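Local coordinates for protein COG0778: Nitroreductase (Streptococcus pneumoniae, PDB 2B67) that binds flavin mononucleotide and, as a dimeric oxidoreductase of the nitroreductase family, probably oxidises NADH and passes the electrons to an acceptor, at residues A80-T85 and K163-L168; R92-V97 and Q109-N114; Y130-A135 and R173-L178. All blocks are in the same frame, centred on the assembly; numbering follows the deposited sequence.

In the fold
Contacts 1 and 3 lie on opposite sides of one antiparallel sheet, with centres about 9 Å apart. Contact 1 lays helix 161-168 on strand 77-84, and contact 3 sets helix 124-148 against the neighbouring strand 174-183. They touch directly, through probable hydrogen bonds of the T83 hydroxyl to the E177 carboxylate and of the T85 hydroxyl to the R173 carbonyl. Contact 2 joins two helices inserted between strand 77-84 and helix 124-148; its centre is about 24 Å from that of contact 1 and 20 Å from that of contact 3. Contact 3 reaches the cofactor, L133 touching FMN; the side chains of E177, F111 and V164 lie about 9, 7 and 12 Å from a bound FMN.

Contact 1 (A80-T85 and K163-L168); sequences ALFTDT and KVNEVL
F82 is the main bump on the strand, its ring pushed into a hollow of helix 161-168 walled by V164, N165 and L168. The tip atom CZ of F82 meets V164 CG1 at 3.6 Å. V164 CG1 stands anti to its own backbone N (chi1 178°), which brings this methyl forward against the ring. L168 fits the complementary notch on the strand: its CD1 reaches A80 CB at 3.6 Å and also borders the ring edge, 4.2 Å from F82 CE1, filling the step between the small alanine and the large aromatic. N165 closes the other side of the hollow with its amide turned steeply to the ring. This is where a helix layer meets the sheet of the alpha-beta sandwich: A80 and F82 point to helix 161-168, while the alternate residues L81 and T83 face helix 124-148 across the sheet. The helix crosses the strand at 115°, axes 11.2 Å apart, a separation bridged entirely by side chains. Neighbours extend the apolar surface, V51 beside F82, V53 beside L168 and F159 beside V164. The carbonyl of L168 is hydrogen-bonded to R204 of the second subunit.

Contact 2 (R92-V97 and Q109-N114); sequences RKIARV and QYFMKN. With ACY (acetic acid), chain F.
A95 sits at the middle of the interface, its CB meeting F111 CB at 3.7 Å and the selenium of the selenomethionine M112, also at 3.7 Å. The small methyl lets the helices come close, and the side chains on either side of it make two different contacts. On one side I94 lays its CG2 over the face of the F111 ring, 3.9 Å from the centroid and only 3° off the normal, a nearly ideal CH-pi contact. CG2 is the branch anti to the I94 backbone N. Y110 CD1 lies over the centre of the opposite face, so the phenyl sits between a methyl and a tyrosine carbon. On the other side M112, bent at chi2 and chi3, curls its chain back to pass R92 at about a right angle, placing CE over the face of the guanidinium. R92 NE makes a weak hydrogen bond to M112 O, 3.4 Å long and bent at 134°; R92 was modelled in two conformers, so this side is less certain. The two segments belong to an antiparallel helical hairpin, axes 7.8 Å apart and directions 143° apart, made by consecutive helices 87-98 and 105-120 of the nitroreductase fold. A wider pi-type turn at 110-114 belongs to the second helix, where Q109 O accepts from both K113 N and N114 N. Further out, F103 meets the F111 ring and L108 packs on A95, while Y110 touches H43 of the FMN pocket. K93 points away from helix 105-120; its NZ donates to OXT of an acetic acid molecule, probably from the crystallisation liquor, at 2.8 Å and makes a salt bridge to E199 of the second subunit, whose Y193 packs on I94.

Contact 3 (Y130-A135 and R173-L178); sequences YLALNA and RFRPEL
L131 presses on the R175-E177 pair from the helix: its CB lies 3.5 Å from R175 NH1 and 3.7 Å from E177 OE2, and its CD1 covers one face of the guanidinium, toward the rim. A135 completes the tight side, its CB 3.8 Å from E177 CG. Helix 124-148 here packs on strand 174-183, on the side of the sheet away from helix 161-168. R175 and E177 form a salt bridge within the strand: R175 grips E177 OE2 side-on, NE at 2.6 Å and NH1 at 2.9 Å, with OE2 nearly in the guanidinium plane; NH1 meets the syn lone pair of OE2, whereas NE comes from above the carboxylate plane. E177, bent at chi2 (-78°), swings its carboxylate back to meet the arginine. E177 and L178 form a classic beta bulge opposite L81. The looser side is toward A132, whose CB is 4.1 Å from R175 NH1 and which touches A132 of the second subunit. There R175 is partly exposed, and its NH2 makes a long, weak ion pair with D129 of that subunit. With three hydrogen bonds on one buried carboxylate oxygen, two from R175 and one from T83, E177 is probably ionised, its charge balanced chiefly by R175.

Contact 1 (A80-T85 and K163-L168)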
loop_
_atom_site.group_PDB
_atom_site.type_symbol
_atom_site.label_atom_id
_atom_site.label_comp_id
_atom_site.label_asym_id
_atom_site.label_seq_id
_atom_site.Cartn_x
_atom_site.Cartn_y
_atom_site.Cartn_z
ATOM N N ALA A 80 7.058 -4.185 -13.371
ATOM C CA ALA A 80 5.738 -4.763 -13.250
ATOM C C ALA A 80 5.616 -5.483 -11.914
ATOM O O ALA A 80 6.323 -6.448 -11.677
ATOM C CB ALA A 80 5.463 -5.727 -14.417
ATOM N N LEU A 81 4.728 -5.007 -11.040
ATOM C CA LEU A 81 4.515 -5.626 -9.732
ATOM C C LEU A 81 3.409 -6.655 -9.872
ATOM O O LEU A 81 2.274 -6.311 -10.238
ATOM C CB LEU A 81 4.120 -4.585 -8.669
ATOM C CG LEU A 81 3.695 -5.069 -7.277
ATOM C CD1 LEU A 81 4.810 -5.898 -6.603
ATOM C CD2 LEU A 81 3.391 -3.873 -6.399
ATOM N N PHE A 82 3.749 -7.912 -9.582
ATOM C CA PHE A 82 2.784 -9.038 -9.614
ATOM C C PHE A 82 2.525 -9.512 -8.176
ATOM O O PHE A 82 3.369 -9.336 -7.275
ATOM C CB PHE A 82 3.352 -10.253 -10.396
ATOM C CG PHE A 82 3.412 -10.059 -11.899
ATOM C CD1 PHE A 82 4.383 -9.237 -12.468
ATOM C CD2 PHE A 82 2.483 -10.680 -12.732
ATOM C CE1 PHE A 82 4.431 -9.059 -13.837
ATOM C CE2 PHE A 82 2.534 -10.519 -14.103
ATOM C CZ PHE A 82 3.514 -9.700 -14.661
ATOM N N THR A 83 1.379 -10.142 -7.963
ATOM C CA THR A 83 1.128 -10.792 -6.696
ATOM C C THR A 83 0.806 -12.261 -6.969
ATOM O O THR A 83 0.314 -12.609 -8.049
ATOM C CB THR A 83 -0.033 -10.145 -5.950
ATOM O OG1 THR A 83 -1.138 -10.041 -6.851
ATOM C CG2 THR A 83 0.343 -8.733 -5.480
ATOM N N ASP A 84 1.071 -13.086 -5.960
ATOM C CA ASP A 84 0.906 -14.532 -6.001
ATOM C C ASP A 84 -0.516 -14.934 -5.722
ATOM O O ASP A 84 -0.962 -14.877 -4.576
ATOM C CB ASP A 84 1.816 -15.176 -4.934
ATOM C CG ASP A 84 2.165 -16.637 -5.240
ATOM O OD1 ASP A 84 1.376 -17.320 -5.944
ATOM O OD2 ASP A 84 3.222 -17.102 -4.738
ATOM N N THR A 85 -1.224 -15.389 -6.749
ATOM C CA THR A 85 -2.593 -15.789 -6.555
ATOM C C THR A 85 -2.728 -17.149 -5.865
ATOM O O THR A 85 -3.823 -17.494 -5.444
ATOM C CB THR A 85 -3.391 -15.833 -7.869
ATOM O OG1 THR A 85 -2.856 -16.883 -8.694
ATOM C CG2 THR A 85 -3.297 -14.445 -8.606
ATOM N N LYS A 163 -2.987 -9.180 -20.767
ATOM C CA LYS A 163 -1.917 -9.600 -21.701
ATOM C C LYS A 163 -0.526 -9.557 -21.092
ATOM O O LYS A 163 0.461 -9.951 -21.749
ATOM C CB LYS A 163 -1.942 -8.761 -23.002
ATOM C CG LYS A 163 -3.186 -8.981 -23.869
ATOM C CD LYS A 163 -3.172 -8.082 -25.117
ATOM C CE LYS A 163 -4.377 -8.397 -26.033
ATOM N NZ LYS A 163 -4.506 -7.351 -27.117
ATOM N N VAL A 164 -0.438 -9.054 -19.861
ATOM C CA VAL A 164 0.866 -8.758 -19.267
ATOM C C VAL A 164 1.693 -10.023 -19.040
ATOM O O VAL A 164 2.909 -10.015 -19.299
ATOM C CB VAL A 164 0.797 -7.925 -17.925
ATOM C CG1 VAL A 164 2.206 -7.738 -17.380
ATOM C CG2 VAL A 164 0.208 -6.526 -18.151
ATOM N N ASN A 165 1.052 -11.098 -18.567
ATOM C CA ASN A 165 1.781 -12.348 -18.297
ATOM C C ASN A 165 2.411 -12.871 -19.565
ATOM O O ASN A 165 3.547 -13.312 -19.549
ATOM C CB ASN A 165 0.867 -13.439 -17.729
ATOM C CG ASN A 165 0.547 -13.231 -16.262
ATOM O OD1 ASN A 165 1.157 -13.848 -15.377
ATOM N ND2 ASN A 165 -0.431 -12.390 -16.002
ATOM N N GLU A 166 1.644 -12.843 -20.647
ATOM C CA GLU A 166 2.080 -13.309 -21.959
ATOM C C GLU A 166 3.256 -12.473 -22.478
ATOM O O GLU A 166 4.323 -13.005 -22.756
ATOM C CB GLU A 166 0.875 -13.248 -22.902
ATOM C CG GLU A 166 1.120 -13.571 -24.349
ATOM C CD GLU A 166 -0.186 -13.776 -25.106
ATOM O OE1 GLU A 166 -0.292 -14.830 -25.797
ATOM O OE2 GLU A 166 -1.121 -12.915 -24.993
ATOM N N VAL A 167 3.075 -11.154 -22.550
ATOM C CA VAL A 167 4.124 -10.227 -22.968
ATOM C C VAL A 167 5.421 -10.329 -22.139
ATOM O O VAL A 167 6.514 -10.320 -22.690
ATOM C CB VAL A 167 3.575 -8.780 -22.985
ATOM C CG1 VAL A 167 4.655 -7.757 -23.237
ATOM C CG2 VAL A 167 2.466 -8.648 -24.043
ATOM N N LEU A 168 5.304 -10.436 -20.821
ATOM C CA LEU A 168 6.482 -10.479 -19.964
ATOM C C LEU A 168 6.982 -11.889 -19.640
ATOM O O LEU A 168 7.972 -12.031 -18.912
ATOM C CB LEU A 168 6.229 -9.692 -18.661
ATOM C CG LEU A 168 5.917 -8.206 -18.814
ATOM C CD1 LEU A 168 5.900 -7.465 -17.485
ATOM C CD2 LEU A 168 6.924 -7.575 -19.737
#

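Contact 2 (R92-V97 and Q109-N114)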
loop_
_atom_site.group_PDB
_atom_site.type_symbol
_atom_site.label_atom_id
_atom_site.label_comp_id
_atom_site.label_asym_id
_atom_site.label_seq_id
_atom_site.Cartn_x
_atom_site.Cartn_y
_atom_site.Cartn_z
ATOM N N ARG A 92 3.981 -21.739 1.598
ATOM C CA ARG A 92 4.883 -22.882 1.589
ATOM C C ARG A 92 6.265 -22.461 1.109
ATOM O O ARG A 92 7.280 -22.934 1.637
ATOM C CB ARG A 92 4.317 -24.010 0.731
ATOM C CG ARG A 92 3.247 -24.821 1.437
ATOM C CD ARG A 92 2.763 -25.954 0.555
ATOM N NE ARG A 92 2.406 -27.136 1.339
ATOM C CZ ARG A 92 2.992 -28.328 1.228
ATOM N NH1 ARG A 92 3.986 -28.516 0.355
ATOM N NH2 ARG A 92 2.581 -29.339 1.997
ATOM N N LYS A 93 6.289 -21.571 0.111
ATOM C CA LYS A 93 7.522 -20.950 -0.388
ATOM C C LYS A 93 8.313 -20.269 0.734
ATOM O O LYS A 93 9.503 -20.464 0.852
ATOM C CB LYS A 93 7.191 -19.909 -1.467
ATOM C CG LYS A 93 8.430 -19.360 -2.218
ATOM C CD LYS A 93 8.051 -18.157 -3.116
ATOM C CE LYS A 93 9.285 -17.564 -3.808
ATOM N NZ LYS A 93 9.761 -18.426 -4.943
ATOM N N ILE A 94 7.647 -19.499 1.580
ATOM C CA ILE A 94 8.326 -18.836 2.681
ATOM C C ILE A 94 8.978 -19.901 3.604
ATOM O O ILE A 94 10.169 -19.809 3.930
ATOM C CB ILE A 94 7.354 -17.868 3.387
ATOM C CG1 ILE A 94 7.193 -16.610 2.480
ATOM C CG2 ILE A 94 7.861 -17.493 4.771
ATOM C CD1 ILE A 94 5.857 -16.142 2.380
ATOM N N ALA A 95 8.225 -20.936 3.954
ATOM C CA ALA A 95 8.774 -22.035 4.766
ATOM C C ALA A 95 9.952 -22.731 4.066
ATOM O O ALA A 95 10.988 -23.020 4.684
ATOM C CB ALA A 95 7.665 -23.033 5.114
ATOM N N ARG A 96 9.810 -22.987 2.783
ATOM C CA ARG A 96 10.826 -23.731 2.043
ATOM C C ARG A 96 12.128 -22.924 1.903
ATOM O O ARG A 96 13.216 -23.441 2.169
ATOM C CB ARG A 96 10.279 -24.138 0.675
ATOM C CG ARG A 96 11.232 -24.891 -0.247
ATOM C CD ARG A 96 10.571 -25.131 -1.635
ATOM N NE ARG A 96 9.257 -25.798 -1.500
ATOM C CZ ARG A 96 8.080 -25.230 -1.783
ATOM N NH1 ARG A 96 6.959 -25.929 -1.603
ATOM N NH2 ARG A 96 8.018 -23.982 -2.257
ATOM N N VAL A 97 12.012 -21.642 1.543
ATOM C CA VAL A 97 13.175 -20.796 1.327
ATOM C C VAL A 97 13.797 -20.373 2.680
ATOM O O VAL A 97 15.019 -20.417 2.846
ATOM C CB VAL A 97 12.845 -19.592 0.395
ATOM C CG1 VAL A 97 14.101 -18.732 0.112
ATOM C CG2 VAL A 97 12.237 -20.075 -0.968
ATOM N N GLN A 109 5.500 -25.270 10.448
ATOM C CA GLN A 109 4.199 -25.967 10.338
ATOM C C GLN A 109 3.100 -24.974 9.993
ATOM O O GLN A 109 2.168 -25.266 9.236
ATOM C CB GLN A 109 3.864 -26.647 11.678
ATOM C CG GLN A 109 2.405 -27.097 11.834
ATOM C CD GLN A 109 2.193 -28.620 11.764
ATOM O OE1 GLN A 109 2.712 -29.314 10.866
ATOM N NE2 GLN A 109 1.413 -29.146 12.727
ATOM N N TYR A 110 3.226 -23.791 10.570
ATOM C CA TYR A 110 2.272 -22.746 10.340
ATOM C C TYR A 110 2.270 -22.344 8.864
ATOM O O TYR A 110 1.222 -22.350 8.240
ATOM C CB TYR A 110 2.568 -21.575 11.246
ATOM C CG TYR A 110 1.771 -20.346 10.929
ATOM C CD1 TYR A 110 2.397 -19.225 10.397
ATOM C CD2 TYR A 110 0.390 -20.288 11.188
ATOM C CE1 TYR A 110 1.692 -18.066 10.119
ATOM C CE2 TYR A 110 -0.334 -19.128 10.905
ATOM C CZ TYR A 110 0.330 -18.020 10.373
ATOM O OH TYR A 110 -0.342 -16.848 10.098
ATOM N N PHE A 111 3.438 -22.036 8.305
ATOM C CA PHE A 111 3.518 -21.695 6.882
ATOM C C PHE A 111 3.259 -22.894 5.946
ATOM O O PHE A 111 2.672 -22.730 4.872
ATOM C CB PHE A 111 4.865 -21.048 6.557
ATOM C CG PHE A 111 5.003 -19.625 7.052
ATOM C CD1 PHE A 111 5.933 -19.305 8.039
ATOM C CD2 PHE A 111 4.248 -18.600 6.496
ATOM C CE1 PHE A 111 6.088 -17.971 8.497
ATOM C CE2 PHE A 111 4.387 -17.261 6.936
ATOM C CZ PHE A 111 5.303 -16.943 7.945
HETATM N N MSE A 112 3.703 -24.086 6.349
HETATM C CA MSE A 112 3.503 -25.296 5.543
HETATM C C MSE A 112 2.047 -25.806 5.521
HETATM O O MSE A 112 1.575 -26.243 4.477
HETATM C CB MSE A 112 4.422 -26.431 6.013
HETATM C CG MSE A 112 5.881 -26.292 5.588
HETATM SE SE MSE A 112 6.149 -26.057 3.646
HETATM C CE MSE A 112 5.632 -27.746 3.023
ATOM N N LYS A 113 1.349 -25.727 6.652
ATOM C CA LYS A 113 0.016 -26.320 6.803
ATOM C C LYS A 113 -1.096 -25.411 7.365
ATOM O O LYS A 113 -2.210 -25.350 6.818
ATOM C CB LYS A 113 0.119 -27.642 7.610
ATOM C CG LYS A 113 0.358 -28.853 6.683
ATOM C CD LYS A 113 1.322 -29.848 7.257
ATOM C CE LYS A 113 1.659 -30.924 6.227
ATOM N NZ LYS A 113 2.806 -31.785 6.722
ATOM N N ASN A 114 -0.830 -24.715 8.457
ATOM C CA ASN A 114 -1.894 -23.912 9.045
ATOM C C ASN A 114 -2.334 -22.769 8.142
ATOM O O ASN A 114 -3.523 -22.661 7.778
ATOM C CB ASN A 114 -1.496 -23.392 10.431
ATOM C CG ASN A 114 -1.492 -24.496 11.459
ATOM O OD1 ASN A 114 -0.627 -25.370 11.436
ATOM N ND2 ASN A 114 -2.492 -24.489 12.341
HETATM C C ACY F . 8.183 -18.192 -8.110
HETATM O O ACY F . 8.230 -17.757 -9.279
HETATM O OXT ACY F . 8.339 -17.473 -7.099
HETATM C CH3 ACY F . 7.915 -19.657 -7.922
#

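Contact 3 (Y130-A135 and R173-L178)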
loop_
_atom_site.group_PDB
_atom_site.type_symbol
_atom_site.label_atom_id
_atom_site.label_comp_id
_atom_site.label_asym_id
_atom_site.label_seq_id
_atom_site.Cartn_x
_atom_site.Cartn_y
_atom_site.Cartn_z
ATOM N N TYR A 130 -6.909 -9.066 -0.626
ATOM C CA TYR A 130 -5.680 -9.366 0.140
ATOM C C TYR A 130 -4.454 -9.074 -0.739
ATOM O O TYR A 130 -3.527 -8.368 -0.342
ATOM C CB TYR A 130 -5.735 -10.828 0.570
ATOM C CG TYR A 130 -4.631 -11.361 1.424
ATOM C CD1 TYR A 130 -4.801 -11.511 2.806
ATOM C CD2 TYR A 130 -3.436 -11.783 0.853
ATOM C CE1 TYR A 130 -3.772 -12.071 3.615
ATOM C CE2 TYR A 130 -2.393 -12.315 1.642
ATOM C CZ TYR A 130 -2.575 -12.496 3.009
ATOM O OH TYR A 130 -1.510 -13.034 3.768
ATOM N N LEU A 131 -4.484 -9.576 -1.960
ATOM C CA LEU A 131 -3.366 -9.374 -2.880
ATOM C C LEU A 131 -3.228 -7.881 -3.230
ATOM O O LEU A 131 -2.127 -7.325 -3.260
ATOM C CB LEU A 131 -3.579 -10.219 -4.124
ATOM C CG LEU A 131 -3.559 -11.759 -3.969
ATOM C CD1 LEU A 131 -3.784 -12.400 -5.347
ATOM C CD2 LEU A 131 -2.278 -12.311 -3.364
ATOM N N ALA A 132 -4.366 -7.223 -3.479
ATOM C CA ALA A 132 -4.344 -5.825 -3.878
ATOM C C ALA A 132 -3.791 -4.954 -2.731
ATOM O O ALA A 132 -2.987 -4.026 -2.952
ATOM C CB ALA A 132 -5.742 -5.347 -4.327
ATOM N N LEU A 133 -4.220 -5.257 -1.509
ATOM C CA LEU A 133 -3.759 -4.507 -0.365
ATOM C C LEU A 133 -2.265 -4.652 -0.167
ATOM O O LEU A 133 -1.557 -3.651 -0.011
ATOM C CB LEU A 133 -4.529 -4.859 0.919
ATOM C CG LEU A 133 -4.145 -3.809 1.989
ATOM C CD1 LEU A 133 -5.368 -3.199 2.654
ATOM C CD2 LEU A 133 -3.189 -4.439 2.965
ATOM N N ASN A 134 -1.782 -5.891 -0.149
ATOM C CA ASN A 134 -0.352 -6.150 0.049
ATOM C C ASN A 134 0.500 -5.538 -1.086
ATOM O O ASN A 134 1.618 -5.124 -0.868
ATOM C CB ASN A 134 -0.097 -7.667 0.216
ATOM C CG ASN A 134 -0.594 -8.196 1.582
ATOM O OD1 ASN A 134 0.007 -7.900 2.614
ATOM N ND2 ASN A 134 -1.739 -8.906 1.592
ATOM N N ALA A 135 -0.033 -5.496 -2.302
ATOM C CA ALA A 135 0.646 -4.807 -3.414
ATOM C C ALA A 135 0.765 -3.300 -3.136
ATOM O O ALA A 135 1.806 -2.716 -3.424
ATOM C CB ALA A 135 -0.088 -5.041 -4.743
ATOM N N ARG A 173 0.012 -17.980 -12.539
ATOM C CA ARG A 173 -0.122 -17.985 -11.084
ATOM C C ARG A 173 0.054 -16.533 -10.542
ATOM O O ARG A 173 -0.557 -16.169 -9.581
ATOM C CB ARG A 173 0.900 -18.963 -10.462
ATOM C CG ARG A 173 1.069 -18.860 -8.944
ATOM C CD ARG A 173 2.113 -19.869 -8.451
ATOM N NE ARG A 173 2.672 -19.475 -7.153
ATOM C CZ ARG A 173 3.773 -20.009 -6.604
ATOM N NH1 ARG A 173 4.220 -19.546 -5.435
ATOM N NH2 ARG A 173 4.439 -20.989 -7.210
ATOM N N PHE A 174 0.888 -15.730 -11.197
ATOM C CA PHE A 174 1.135 -14.333 -10.814
ATOM C C PHE A 174 0.253 -13.370 -11.610
ATOM O O PHE A 174 0.255 -13.405 -12.851
ATOM C CB PHE A 174 2.628 -14.027 -10.991
ATOM C CG PHE A 174 3.467 -14.815 -10.056
ATOM C CD1 PHE A 174 3.976 -16.069 -10.442
ATOM C CD2 PHE A 174 3.671 -14.364 -8.737
ATOM C CE1 PHE A 174 4.725 -16.866 -9.498
ATOM C CE2 PHE A 174 4.407 -15.134 -7.810
ATOM C CZ PHE A 174 4.924 -16.392 -8.178
ATOM N N ARG A 175 -0.523 -12.532 -10.917
ATOM C CA ARG A 175 -1.334 -11.539 -11.626
ATOM C C ARG A 175 -0.719 -10.142 -11.521
ATOM O O ARG A 175 -0.166 -9.769 -10.465
ATOM C CB ARG A 175 -2.782 -11.522 -11.144
ATOM C CG ARG A 175 -2.922 -11.035 -9.734
ATOM C CD ARG A 175 -4.377 -10.730 -9.402
ATOM N NE ARG A 175 -4.501 -9.842 -8.243
ATOM C CZ ARG A 175 -5.651 -9.611 -7.599
ATOM N NH1 ARG A 175 -5.685 -8.791 -6.550
ATOM N NH2 ARG A 175 -6.767 -10.254 -7.968
ATOM N N PRO A 176 -0.769 -9.388 -12.623
ATOM C CA PRO A 176 -0.185 -8.062 -12.594
ATOM C C PRO A 176 -1.056 -7.124 -11.764
ATOM O O PRO A 176 -2.289 -7.141 -11.873
ATOM C CB PRO A 176 -0.119 -7.655 -14.081
ATOM C CG PRO A 176 -1.135 -8.522 -14.777
ATOM C CD PRO A 176 -1.287 -9.771 -13.957
ATOM N N GLU A 177 -0.429 -6.359 -10.890
ATOM C CA GLU A 177 -1.190 -5.373 -10.108
ATOM C C GLU A 177 -1.027 -3.938 -10.608
ATOM O O GLU A 177 -2.003 -3.175 -10.663
ATOM C CB GLU A 177 -0.789 -5.449 -8.626
ATOM C CG GLU A 177 -1.114 -6.818 -7.973
ATOM C CD GLU A 177 -2.584 -7.000 -7.607
ATOM O OE1 GLU A 177 -3.420 -6.100 -7.842
ATOM O OE2 GLU A 177 -2.914 -8.071 -7.090
ATOM N N LEU A 178 0.211 -3.583 -10.960
ATOM C CA LEU A 178 0.643 -2.182 -11.205
ATOM C C LEU A 178 1.871 -2.196 -12.096
ATOM O O LEU A 178 2.699 -3.119 -12.004
ATOM C CB LEU A 178 1.121 -1.530 -9.872
ATOM C CG LEU A 178 0.162 -1.125 -8.756
ATOM C CD1 LEU A 178 0.925 -0.566 -7.538
ATOM C CD2 LEU A 178 -0.900 -0.110 -9.254
#